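Local coordinates for Cap5O (Staphylococcus aureus, PDB 3OJO), which probably oxidises UDP-N-acetyl-mannosamine with NAD as cofactor, as a UDP-sugar dehydrogenase of capsular polysaccharide synthesis, at residues T80-T93 and I115-S129. Sequence-based numbering, arbitrary orientation.
With NAD (nicotinamide-adenine-dinucleotide), chain J.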
ATOM      1  N   THR B  80     -38.289 -20.915   0.020  1.00 47.46           N
ATOM      2  CA  THR B  80     -38.566 -20.842  -1.406  1.00 48.36           C
ATOM      3  C   THR B  80     -38.800 -19.390  -1.865  1.00 53.89           C
ATOM      4  O   THR B  80     -39.563 -18.667  -1.220  1.00 55.10           O
ATOM      5  CB  THR B  80     -39.811 -21.733  -1.698  1.00 59.21           C
ATOM      6  OG1 THR B  80     -39.612 -23.035  -1.138  1.00 59.41           O
ATOM      7  CG2 THR B  80     -40.137 -21.855  -3.174  1.00 60.14           C
ATOM      8  N   PRO B  81     -38.236 -18.958  -3.015  1.00 50.42           N
ATOM      9  CA  PRO B  81     -38.570 -17.626  -3.524  1.00 50.51           C
ATOM     10  C   PRO B  81     -39.958 -17.661  -4.171  1.00 55.85           C
ATOM     11  O   PRO B  81     -40.517 -18.731  -4.403  1.00 54.48           O
ATOM     12  CB  PRO B  81     -37.483 -17.361  -4.584  1.00 51.61           C
ATOM     13  CG  PRO B  81     -36.565 -18.523  -4.538  1.00 56.15           C
ATOM     14  CD  PRO B  81     -37.325 -19.649  -3.943  1.00 52.11           C
ATOM     15  N   GLU B  82     -40.516 -16.493  -4.442  1.00 55.00           N
ATOM     16  CA  GLU B  82     -41.813 -16.379  -5.106  1.00 56.36           C
ATOM     17  C   GLU B  82     -41.721 -15.153  -6.030  1.00 62.81           C
ATOM     18  O   GLU B  82     -40.782 -14.360  -5.897  1.00 62.83           O
ATOM     19  CB  GLU B  82     -42.968 -16.230  -4.090  1.00 57.87           C
ATOM     20  CG  GLU B  82     -43.174 -17.350  -3.074  1.00 69.33           C
ATOM     21  CD  GLU B  82     -44.065 -17.034  -1.887  1.00 88.66           C
ATOM     22  OE1 GLU B  82     -44.279 -15.835  -1.608  1.00 72.47           O
ATOM     23  OE2 GLU B  82     -44.474 -17.983  -1.183  1.00 93.44           O
ATOM     24  N   ALA B  83     -42.659 -15.017  -6.981  1.00 60.33           N
ATOM     25  CA  ALA B  83     -42.705 -13.884  -7.914  1.00 60.12           C
ATOM     26  C   ALA B  83     -42.573 -12.573  -7.157  1.00 61.72           C
ATOM     27  O   ALA B  83     -43.180 -12.414  -6.097  1.00 62.14           O
ATOM     28  CB  ALA B  83     -44.012 -13.904  -8.699  1.00 60.86           C
ATOM     29  N   SER B  84     -41.748 -11.659  -7.674  1.00 56.65           N
ATOM     30  CA  SER B  84     -41.468 -10.370  -7.038  1.00 55.97           C
ATOM     31  C   SER B  84     -41.042  -9.304  -8.057  1.00 58.72           C
ATOM     32  O   SER B  84     -40.709  -9.637  -9.197  1.00 57.43           O
ATOM     33  CB  SER B  84     -40.373 -10.553  -5.984  1.00 59.14           C
ATOM     34  OG  SER B  84     -40.152  -9.365  -5.242  1.00 65.59           O
ATOM     35  N   ASP B  85     -41.040  -8.028  -7.639  1.00 54.89           N
ATOM     36  CA  ASP B  85     -40.614  -6.924  -8.496  1.00 55.13           C
ATOM     37  C   ASP B  85     -39.095  -6.778  -8.429  1.00 59.15           C
ATOM     38  O   ASP B  85     -38.451  -6.483  -9.444  1.00 58.30           O
ATOM     39  CB  ASP B  85     -41.266  -5.603  -8.040  1.00 57.56           C
ATOM     40  CG  ASP B  85     -42.786  -5.579  -8.036  1.00 67.33           C
ATOM     41  OD1 ASP B  85     -43.400  -6.062  -9.030  1.00 67.70           O
ATOM     42  OD2 ASP B  85     -43.362  -5.028  -7.083  1.00 70.78           O
ATOM     43  N   VAL B  86     -38.531  -6.947  -7.208  1.00 54.60           N
ATOM     44  CA  VAL B  86     -37.106  -6.815  -6.919  1.00 53.23           C
ATOM     45  C   VAL B  86     -36.639  -8.071  -6.209  1.00 55.18           C
ATOM     46  O   VAL B  86     -37.334  -8.584  -5.330  1.00 54.35           O
ATOM     47  CB  VAL B  86     -36.792  -5.555  -6.057  1.00 56.55           C
ATOM     48  CG1 VAL B  86     -35.287  -5.299  -5.961  1.00 56.67           C
ATOM     49  CG2 VAL B  86     -37.515  -4.315  -6.564  1.00 55.92           C
ATOM     50  N   PHE B  87     -35.439  -8.541  -6.574  1.00 49.99           N
ATOM     51  CA  PHE B  87     -34.776  -9.661  -5.921  1.00 48.26           C
ATOM     52  C   PHE B  87     -33.390  -9.206  -5.486  1.00 45.99           C
ATOM     53  O   PHE B  87     -32.647  -8.649  -6.282  1.00 43.61           O
ATOM     54  CB  PHE B  87     -34.650 -10.863  -6.844  1.00 50.56           C
ATOM     55  CG  PHE B  87     -35.941 -11.484  -7.303  1.00 52.62           C
ATOM     56  CD1 PHE B  87     -36.507 -12.547  -6.607  1.00 54.92           C
ATOM     57  CD2 PHE B  87     -36.564 -11.049  -8.471  1.00 55.01           C
ATOM     58  CE1 PHE B  87     -37.680 -13.157  -7.064  1.00 55.77           C
ATOM     59  CE2 PHE B  87     -37.750 -11.645  -8.918  1.00 57.16           C
ATOM     60  CZ  PHE B  87     -38.295 -12.702  -8.218  1.00 54.80           C
ATOM     61  N   ILE B  88     -33.067  -9.405  -4.209  1.00 40.06           N
ATOM     62  CA  ILE B  88     -31.765  -9.064  -3.654  1.00 37.24           C
ATOM     63  C   ILE B  88     -31.062 -10.351  -3.202  1.00 39.92           C
ATOM     64  O   ILE B  88     -31.560 -11.030  -2.302  1.00 38.87           O
ATOM     65  CB  ILE B  88     -31.831  -7.999  -2.515  1.00 38.53           C
ATOM     66  CG1 ILE B  88     -32.438  -6.674  -3.017  1.00 37.62           C
ATOM     67  CG2 ILE B  88     -30.428  -7.785  -1.922  1.00 39.85           C
ATOM     68  CD1 ILE B  88     -32.661  -5.618  -2.013  1.00 35.04           C
ATOM     69  N   ILE B  89     -29.899 -10.665  -3.811  1.00 35.20           N
ATOM     70  CA  ILE B  89     -29.088 -11.814  -3.407  1.00 33.54           C
ATOM     71  C   ILE B  89     -28.076 -11.305  -2.370  1.00 37.93           C
ATOM     72  O   ILE B  89     -27.247 -10.436  -2.678  1.00 38.61           O
ATOM     73  CB  ILE B  89     -28.441 -12.524  -4.618  1.00 35.24           C
ATOM     74  CG1 ILE B  89     -29.535 -13.129  -5.530  1.00 35.84           C
ATOM     75  CG2 ILE B  89     -27.418 -13.589  -4.175  1.00 33.73           C
ATOM     76  CD1 ILE B  89     -29.207 -13.147  -6.993  1.00 36.34           C
ATOM     77  N   ALA B  90     -28.181 -11.837  -1.144  1.00 33.10           N
ATOM     78  CA  ALA B  90     -27.339 -11.507   0.012  1.00 33.63           C
ATOM     79  C   ALA B  90     -26.856 -12.803   0.691  1.00 39.85           C
ATOM     80  O   ALA B  90     -26.805 -12.884   1.921  1.00 39.24           O
ATOM     81  CB  ALA B  90     -28.125 -10.661   0.996  1.00 34.40           C
ATOM     82  N   VAL B  91     -26.502 -13.815  -0.125  1.00 36.44           N
ATOM     83  CA  VAL B  91     -25.994 -15.115   0.320  1.00 36.21           C
ATOM     84  C   VAL B  91     -24.463 -14.994   0.585  1.00 41.68           C
ATOM     85  O   VAL B  91     -23.872 -13.986   0.176  1.00 42.09           O
ATOM     86  CB  VAL B  91     -26.349 -16.262  -0.676  1.00 38.77           C
ATOM     87  CG1 VAL B  91     -27.855 -16.359  -0.907  1.00 38.15           C
ATOM     88  CG2 VAL B  91     -25.609 -16.094  -1.996  1.00 38.50           C
ATOM     89  N   PRO B  92     -23.781 -15.965   1.243  1.00 37.54           N
ATOM     90  CA  PRO B  92     -22.336 -15.793   1.454  1.00 38.41           C
ATOM     91  C   PRO B  92     -21.478 -16.117   0.231  1.00 43.51           C
ATOM     92  O   PRO B  92     -21.901 -16.820  -0.692  1.00 43.00           O
ATOM     93  CB  PRO B  92     -22.022 -16.731   2.632  1.00 40.83           C
ATOM     94  CG  PRO B  92     -23.301 -17.478   2.921  1.00 44.16           C
ATOM     95  CD  PRO B  92     -24.258 -17.236   1.815  1.00 39.17           C
ATOM     96  N   THR B  93     -20.272 -15.564   0.216  1.00 41.49           N
ATOM     97  CA  THR B  93     -19.286 -15.818  -0.839  1.00 42.33           C
ATOM     98  C   THR B  93     -18.078 -16.388  -0.131  1.00 47.44           C
ATOM     99  O   THR B  93     -17.198 -15.636   0.280  1.00 46.63           O
ATOM    100  CB  THR B  93     -19.014 -14.601  -1.715  1.00 45.75           C
ATOM    101  OG1 THR B  93     -18.524 -13.577  -0.885  1.00 50.46           O
ATOM    102  CG2 THR B  93     -20.243 -14.136  -2.433  1.00 45.26           C
ATOM    103  N   ILE B 115     -34.296 -18.111  -8.206  1.00 52.53           N
ATOM    104  CA  ILE B 115     -35.001 -16.906  -8.622  1.00 51.64           C
ATOM    105  C   ILE B 115     -35.551 -16.996 -10.061  1.00 54.57           C
ATOM    106  O   ILE B 115     -36.640 -16.492 -10.328  1.00 52.73           O
ATOM    107  CB  ILE B 115     -33.987 -15.747  -8.388  1.00 54.51           C
ATOM    108  CG1 ILE B 115     -34.224 -15.085  -7.032  1.00 55.33           C
ATOM    109  CG2 ILE B 115     -33.788 -14.749  -9.558  1.00 53.67           C
ATOM    110  CD1 ILE B 115     -33.126 -14.105  -6.624  1.00 67.34           C
ATOM    111  N   LEU B 116     -34.783 -17.628 -10.973  1.00 52.14           N
ATOM    112  CA  LEU B 116     -35.069 -17.783 -12.401  1.00 51.65           C
ATOM    113  C   LEU B 116     -36.503 -18.202 -12.772  1.00 58.70           C
ATOM    114  O   LEU B 116     -37.102 -17.498 -13.592  1.00 58.78           O
ATOM    115  CB  LEU B 116     -34.050 -18.704 -13.078  1.00 50.88           C
ATOM    116  CG  LEU B 116     -32.594 -18.279 -13.134  1.00 54.66           C
ATOM    117  CD1 LEU B 116     -31.818 -19.208 -14.019  1.00 53.68           C
ATOM    118  CD2 LEU B 116     -32.427 -16.813 -13.575  1.00 56.74           C
ATOM    119  N   PRO B 117     -37.098 -19.297 -12.200  1.00 56.42           N
ATOM    120  CA  PRO B 117     -38.480 -19.662 -12.579  1.00 56.33           C
ATOM    121  C   PRO B 117     -39.562 -18.629 -12.248  1.00 60.63           C
ATOM    122  O   PRO B 117     -40.671 -18.733 -12.760  1.00 60.84           O
ATOM    123  CB  PRO B 117     -38.730 -20.962 -11.806  1.00 57.75           C
ATOM    124  CG  PRO B 117     -37.408 -21.451 -11.402  1.00 62.14           C
ATOM    125  CD  PRO B 117     -36.561 -20.253 -11.209  1.00 57.82           C
ATOM    126  N   PHE B 118     -39.253 -17.652 -11.393  1.00 57.08           N
ATOM    127  CA  PHE B 118     -40.208 -16.638 -10.953  1.00 56.90           C
ATOM    128  C   PHE B 118     -40.067 -15.309 -11.683  1.00 61.00           C
ATOM    129  O   PHE B 118     -40.877 -14.408 -11.463  1.00 59.97           O
ATOM    130  CB  PHE B 118     -40.108 -16.454  -9.430  1.00 58.80           C
ATOM    131  CG  PHE B 118     -40.225 -17.758  -8.672  1.00 60.50           C
ATOM    132  CD1 PHE B 118     -41.469 -18.281  -8.344  1.00 63.64           C
ATOM    133  CD2 PHE B 118     -39.092 -18.482  -8.322  1.00 62.59           C
ATOM    134  CE1 PHE B 118     -41.575 -19.499  -7.675  1.00 64.78           C
ATOM    135  CE2 PHE B 118     -39.197 -19.702  -7.656  1.00 65.57           C
ATOM    136  CZ  PHE B 118     -40.436 -20.198  -7.326  1.00 63.97           C
ATOM    137  N   LEU B 119     -39.050 -15.192 -12.558  1.00 59.14           N
ATOM    138  CA  LEU B 119     -38.743 -13.973 -13.298  1.00 60.26           C
ATOM    139  C   LEU B 119     -39.794 -13.539 -14.298  1.00 66.73           C
ATOM    140  O   LEU B 119     -40.249 -14.335 -15.116  1.00 66.18           O
ATOM    141  CB  LEU B 119     -37.374 -14.062 -13.981  1.00 60.36           C
ATOM    142  CG  LEU B 119     -36.145 -13.848 -13.098  1.00 64.71           C
ATOM    143  CD1 LEU B 119     -34.886 -13.924 -13.921  1.00 63.99           C
ATOM    144  CD2 LEU B 119     -36.210 -12.516 -12.377  1.00 67.33           C
ATOM    145  N   LYS B 120     -40.158 -12.258 -14.229  1.00 65.26           N
ATOM    146  CA  LYS B 120     -41.135 -11.607 -15.097  1.00 66.00           C
ATOM    147  C   LYS B 120     -40.495 -10.342 -15.678  1.00 71.07           C
ATOM    148  O   LYS B 120     -39.545  -9.816 -15.092  1.00 71.79           O
ATOM    149  CB  LYS B 120     -42.415 -11.234 -14.305  1.00 69.15           C
ATOM    150  CG  LYS B 120     -43.004 -12.338 -13.404  1.00 86.53           C
ATOM    151  CD  LYS B 120     -43.896 -13.335 -14.144  1.00 97.48           C
ATOM    152  CE  LYS B 120     -44.509 -14.365 -13.215  1.00109.86           C
ATOM    153  NZ  LYS B 120     -43.605 -15.530 -12.972  1.00119.81           N
ATOM    154  N   LYS B 121     -40.998  -9.857 -16.833  1.00 65.99           N
ATOM    155  CA  LYS B 121     -40.465  -8.636 -17.441  1.00 64.43           C
ATOM    156  C   LYS B 121     -40.664  -7.427 -16.509  1.00 65.82           C
ATOM    157  O   LYS B 121     -41.699  -7.329 -15.842  1.00 64.41           O
ATOM    158  CB  LYS B 121     -41.050  -8.406 -18.842  1.00 65.91           C
ATOM    159  CG  LYS B 121     -40.412  -9.311 -19.895  1.00 75.65           C
ATOM    160  CD  LYS B 121     -40.996  -9.139 -21.282  1.00 84.03           C
ATOM    161  CE  LYS B 121     -40.146  -9.806 -22.347  1.00 91.27           C
ATOM    162  NZ  LYS B 121     -40.093 -11.296 -22.210  1.00 98.07           N
ATOM    163  N   GLY B 122     -39.632  -6.586 -16.412  1.00 61.47           N
ATOM    164  CA  GLY B 122     -39.617  -5.393 -15.564  1.00 60.77           C
ATOM    165  C   GLY B 122     -38.897  -5.560 -14.235  1.00 62.80           C
ATOM    166  O   GLY B 122     -38.654  -4.570 -13.535  1.00 61.84           O
ATOM    167  N   ASN B 123     -38.544  -6.819 -13.881  1.00 58.50           N
ATOM    168  CA  ASN B 123     -37.871  -7.181 -12.630  1.00 57.85           C
ATOM    169  C   ASN B 123     -36.432  -6.670 -12.493  1.00 59.80           C
ATOM    170  O   ASN B 123     -35.720  -6.512 -13.492  1.00 58.73           O
ATOM    171  CB  ASN B 123     -37.921  -8.701 -12.409  1.00 57.07           C
ATOM    172  CG  ASN B 123     -39.278  -9.250 -12.018  1.00 75.83           C
ATOM    173  OD1 ASN B 123     -40.265  -8.515 -11.803  1.00 69.81           O
ATOM    174  ND2 ASN B 123     -39.345 -10.567 -11.897  1.00 62.93           N
ATOM    175  N   THR B 124     -36.013  -6.435 -11.231  1.00 54.20           N
ATOM    176  CA  THR B 124     -34.659  -5.999 -10.878  1.00 52.38           C
ATOM    177  C   THR B 124     -33.968  -7.065 -10.019  1.00 54.93           C
ATOM    178  O   THR B 124     -34.565  -7.568  -9.066  1.00 55.52           O
ATOM    179  CB  THR B 124     -34.663  -4.619 -10.206  1.00 52.99           C
ATOM    180  OG1 THR B 124     -35.429  -3.720 -11.004  1.00 54.61           O
ATOM    181  CG2 THR B 124     -33.245  -4.049 -10.006  1.00 49.69           C
ATOM    182  N   ILE B 125     -32.724  -7.423 -10.385  1.00 48.87           N
ATOM    183  CA  ILE B 125     -31.886  -8.357  -9.637  1.00 47.65           C
ATOM    184  C   ILE B 125     -30.708  -7.559  -9.110  1.00 49.03           C
ATOM    185  O   ILE B 125     -29.945  -6.993  -9.892  1.00 46.85           O
ATOM    186  CB  ILE B 125     -31.420  -9.605 -10.451  1.00 50.58           C
ATOM    187  CG1 ILE B 125     -32.593 -10.329 -11.215  1.00 51.24           C
ATOM    188  CG2 ILE B 125     -30.558 -10.557  -9.603  1.00 49.47           C
ATOM    189  CD1 ILE B 125     -33.680 -10.904 -10.455  1.00 54.18           C
ATOM    190  N   ILE B 126     -30.598  -7.481  -7.780  1.00 45.45           N
ATOM    191  CA  ILE B 126     -29.505  -6.817  -7.082  1.00 44.03           C
ATOM    192  C   ILE B 126     -28.678  -7.889  -6.408  1.00 44.52           C
ATOM    193  O   ILE B 126     -29.227  -8.750  -5.724  1.00 43.56           O
ATOM    194  CB  ILE B 126     -29.953  -5.732  -6.081  1.00 46.89           C
ATOM    195  CG1 ILE B 126     -30.851  -4.671  -6.762  1.00 47.37           C
ATOM    196  CG2 ILE B 126     -28.723  -5.071  -5.405  1.00 47.34           C
ATOM    197  CD1 ILE B 126     -31.700  -3.866  -5.796  1.00 50.85           C
ATOM    198  N   VAL B 127     -27.365  -7.864  -6.643  1.00 38.38           N
ATOM    199  CA  VAL B 127     -26.444  -8.775  -5.988  1.00 36.19           C
ATOM    200  C   VAL B 127     -25.696  -7.923  -4.959  1.00 38.20           C
ATOM    201  O   VAL B 127     -24.971  -6.995  -5.333  1.00 37.59           O
ATOM    202  CB  VAL B 127     -25.546  -9.520  -6.996  1.00 39.30           C
ATOM    203  CG1 VAL B 127     -24.589 -10.470  -6.289  1.00 39.31           C
ATOM    204  CG2 VAL B 127     -26.397 -10.294  -7.995  1.00 38.73           C
ATOM    205  N   GLU B 128     -25.998  -8.145  -3.659  1.00 33.57           N
ATOM    206  CA  GLU B 128     -25.380  -7.411  -2.547  1.00 32.09           C
ATOM    207  C   GLU B 128     -24.117  -8.118  -2.026  1.00 35.21           C
ATOM    208  O   GLU B 128     -23.282  -7.489  -1.388  1.00 36.36           O
ATOM    209  CB  GLU B 128     -26.375  -7.194  -1.408  1.00 33.05           C
ATOM    210  CG  GLU B 128     -27.196  -5.924  -1.537  1.00 37.27           C
ATOM    211  CD  GLU B 128     -28.022  -5.556  -0.313  1.00 50.56           C
ATOM    212  OE1 GLU B 128     -28.019  -6.334   0.673  1.00 52.71           O
ATOM    213  OE2 GLU B 128     -28.687  -4.494  -0.347  1.00 40.00           O
ATOM    214  N   SER B 129     -23.986  -9.411  -2.306  1.00 30.74           N
ATOM    215  CA  SER B 129     -22.871 -10.280  -1.939  1.00 32.02           C
ATOM    216  C   SER B 129     -21.587  -9.847  -2.648  1.00 39.95           C
ATOM    217  O   SER B 129     -21.640  -9.260  -3.734  1.00 41.33           O
ATOM    218  CB  SER B 129     -23.192 -11.717  -2.357  1.00 34.27           C
ATOM    219  OG  SER B 129     -24.421 -12.152  -1.805  1.00 37.64           O
TER
HETATM  220  PA  NAD J 500     -24.256 -15.009   6.585  1.00 39.00           P
HETATM  221  O1A NAD J 500     -23.599 -16.332   6.614  1.00 39.55           O
HETATM  222  O2A NAD J 500     -24.422 -14.449   7.943  1.00 40.31           O
HETATM  223  O5B NAD J 500     -25.693 -15.166   5.880  1.00 39.42           O
HETATM  224  C5B NAD J 500     -25.869 -15.923   4.712  1.00 35.96           C
HETATM  225  C4B NAD J 500     -27.236 -16.560   4.788  1.00 34.92           C
HETATM  226  O4B NAD J 500     -27.653 -16.925   3.490  1.00 33.45           O
HETATM  227  C3B NAD J 500     -27.267 -17.817   5.668  1.00 38.63           C
HETATM  228  O3B NAD J 500     -28.396 -17.757   6.533  1.00 37.86           O
HETATM  229  C2B NAD J 500     -27.498 -18.929   4.652  1.00 38.32           C
HETATM  230  O2B NAD J 500     -28.216 -20.030   5.170  1.00 37.14           O
HETATM  231  C1B NAD J 500     -28.255 -18.210   3.549  1.00 36.66           C
HETATM  232  N9A NAD J 500     -28.105 -18.906   2.262  1.00 38.19           N
HETATM  233  C8A NAD J 500     -26.956 -19.501   1.787  1.00 40.20           C
HETATM  234  N7A NAD J 500     -27.180 -19.932   0.525  1.00 38.90           N
HETATM  235  C5A NAD J 500     -28.459 -19.623   0.200  1.00 39.76           C
HETATM  236  C6A NAD J 500     -29.208 -19.855  -0.955  1.00 41.52           C
HETATM  237  N6A NAD J 500     -28.624 -20.485  -1.980  1.00 42.49           N
HETATM  238  N1A NAD J 500     -30.528 -19.417  -1.012  1.00 37.22           N
HETATM  239  C2A NAD J 500     -31.094 -18.746   0.061  1.00 33.76           C
HETATM  240  N3A NAD J 500     -30.349 -18.523   1.203  1.00 35.75           N
HETATM  241  C4A NAD J 500     -29.053 -18.955   1.272  1.00 37.47           C
HETATM  242  O3  NAD J 500     -23.409 -14.035   5.607  1.00 45.53           O
HETATM  243  PN  NAD J 500     -23.473 -12.433   5.669  1.00 46.36           P
HETATM  244  O1N NAD J 500     -22.547 -11.988   6.741  1.00 51.18           O
HETATM  245  O2N NAD J 500     -24.890 -11.990   5.669  1.00 45.63           O
HETATM  246  O5D NAD J 500     -22.791 -12.006   4.302  1.00 51.08           O
HETATM  247  C5D NAD J 500     -23.110 -12.639   3.090  1.00 58.41           C
HETATM  248  C4D NAD J 500     -22.108 -12.163   2.043  1.00 65.77           C
HETATM  249  O4D NAD J 500     -22.196 -10.755   1.884  1.00 69.99           O
HETATM  250  C3D NAD J 500     -20.646 -12.373   2.436  1.00 66.66           C
HETATM  251  O3D NAD J 500     -20.153 -13.696   2.345  1.00 69.41           O
HETATM  252  C2D NAD J 500     -19.984 -11.433   1.459  1.00 65.08           C
HETATM  253  O2D NAD J 500     -20.153 -11.942   0.161  1.00 61.08           O
HETATM  254  C1D NAD J 500     -20.918 -10.237   1.542  1.00 70.12           C
HETATM  255  N1N NAD J 500     -20.357  -9.315   2.556  1.00 73.05           N
HETATM  256  C2N NAD J 500     -20.768  -9.329   3.871  1.00 74.66           C
HETATM  257  C3N NAD J 500     -20.176  -8.455   4.795  1.00 78.16           C
HETATM  258  C7N NAD J 500     -20.873  -8.134   6.089  1.00 79.86           C
HETATM  259  O7N NAD J 500     -20.940  -6.776   6.479  1.00 79.40           O
HETATM  260  N7N NAD J 500     -21.378  -9.120   6.841  1.00 79.98           N
HETATM  261  C4N NAD J 500     -19.145  -7.599   4.382  1.00 78.98           C
HETATM  262  C5N NAD J 500     -18.705  -7.616   3.060  1.00 78.38           C
HETATM  263  C6N NAD J 500     -19.317  -8.497   2.166  1.00 76.03           C
HETATM  264  O   HOH W   1     -41.347 -11.938 -10.388  1.00 52.57           O
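The Phe118 ring has Pro81 O over one face, 3.3 Å from CZ, and Pro117 CB over the other. Glu82 CA makes a CH-pi contact on the Pro81 O face. The Phe87 ring carries Ser84 CB on one face, and the side-chain amide of Asn123 meets its edge, the two planes 65° apart. Both rings belong to a beta-alpha-beta unit of the Rossmann fold, in which strands 86-89 and 124-127 are parallel neighbours joined through helix 106-115. The Phe87 and Ile115 side chains run alongside in opposite senses, Phe87 CD1 lying 3.4 Å from Ile115 CG1. The Ile125 chain bends at its second torsion (chi2 -62°), which brings its CD1 to 3.5 Å from Phe87 CD2. On the other side of the sheet, Ile126 CD1 touches Val86 CG1 and Ile88 CG1. Backbone bonds alternate along the strands: Phe87 N to Thr124 O, Ile126 N to Phe87 O, Ile89 N to Ile126 O. Just after strand 124-127, Glu128 N bonds to Ile89 O, while Glu128 OE2 is held by Tyr195. Water 1 links Ser84 N to Phe118 O at the far end. Residues 90-93 and Ser129 line the NAD pocket. Ser129 OG donates to Val91 O at 2.8 Å, and Thr93 N donates to NAD O3D, also at 2.8 Å.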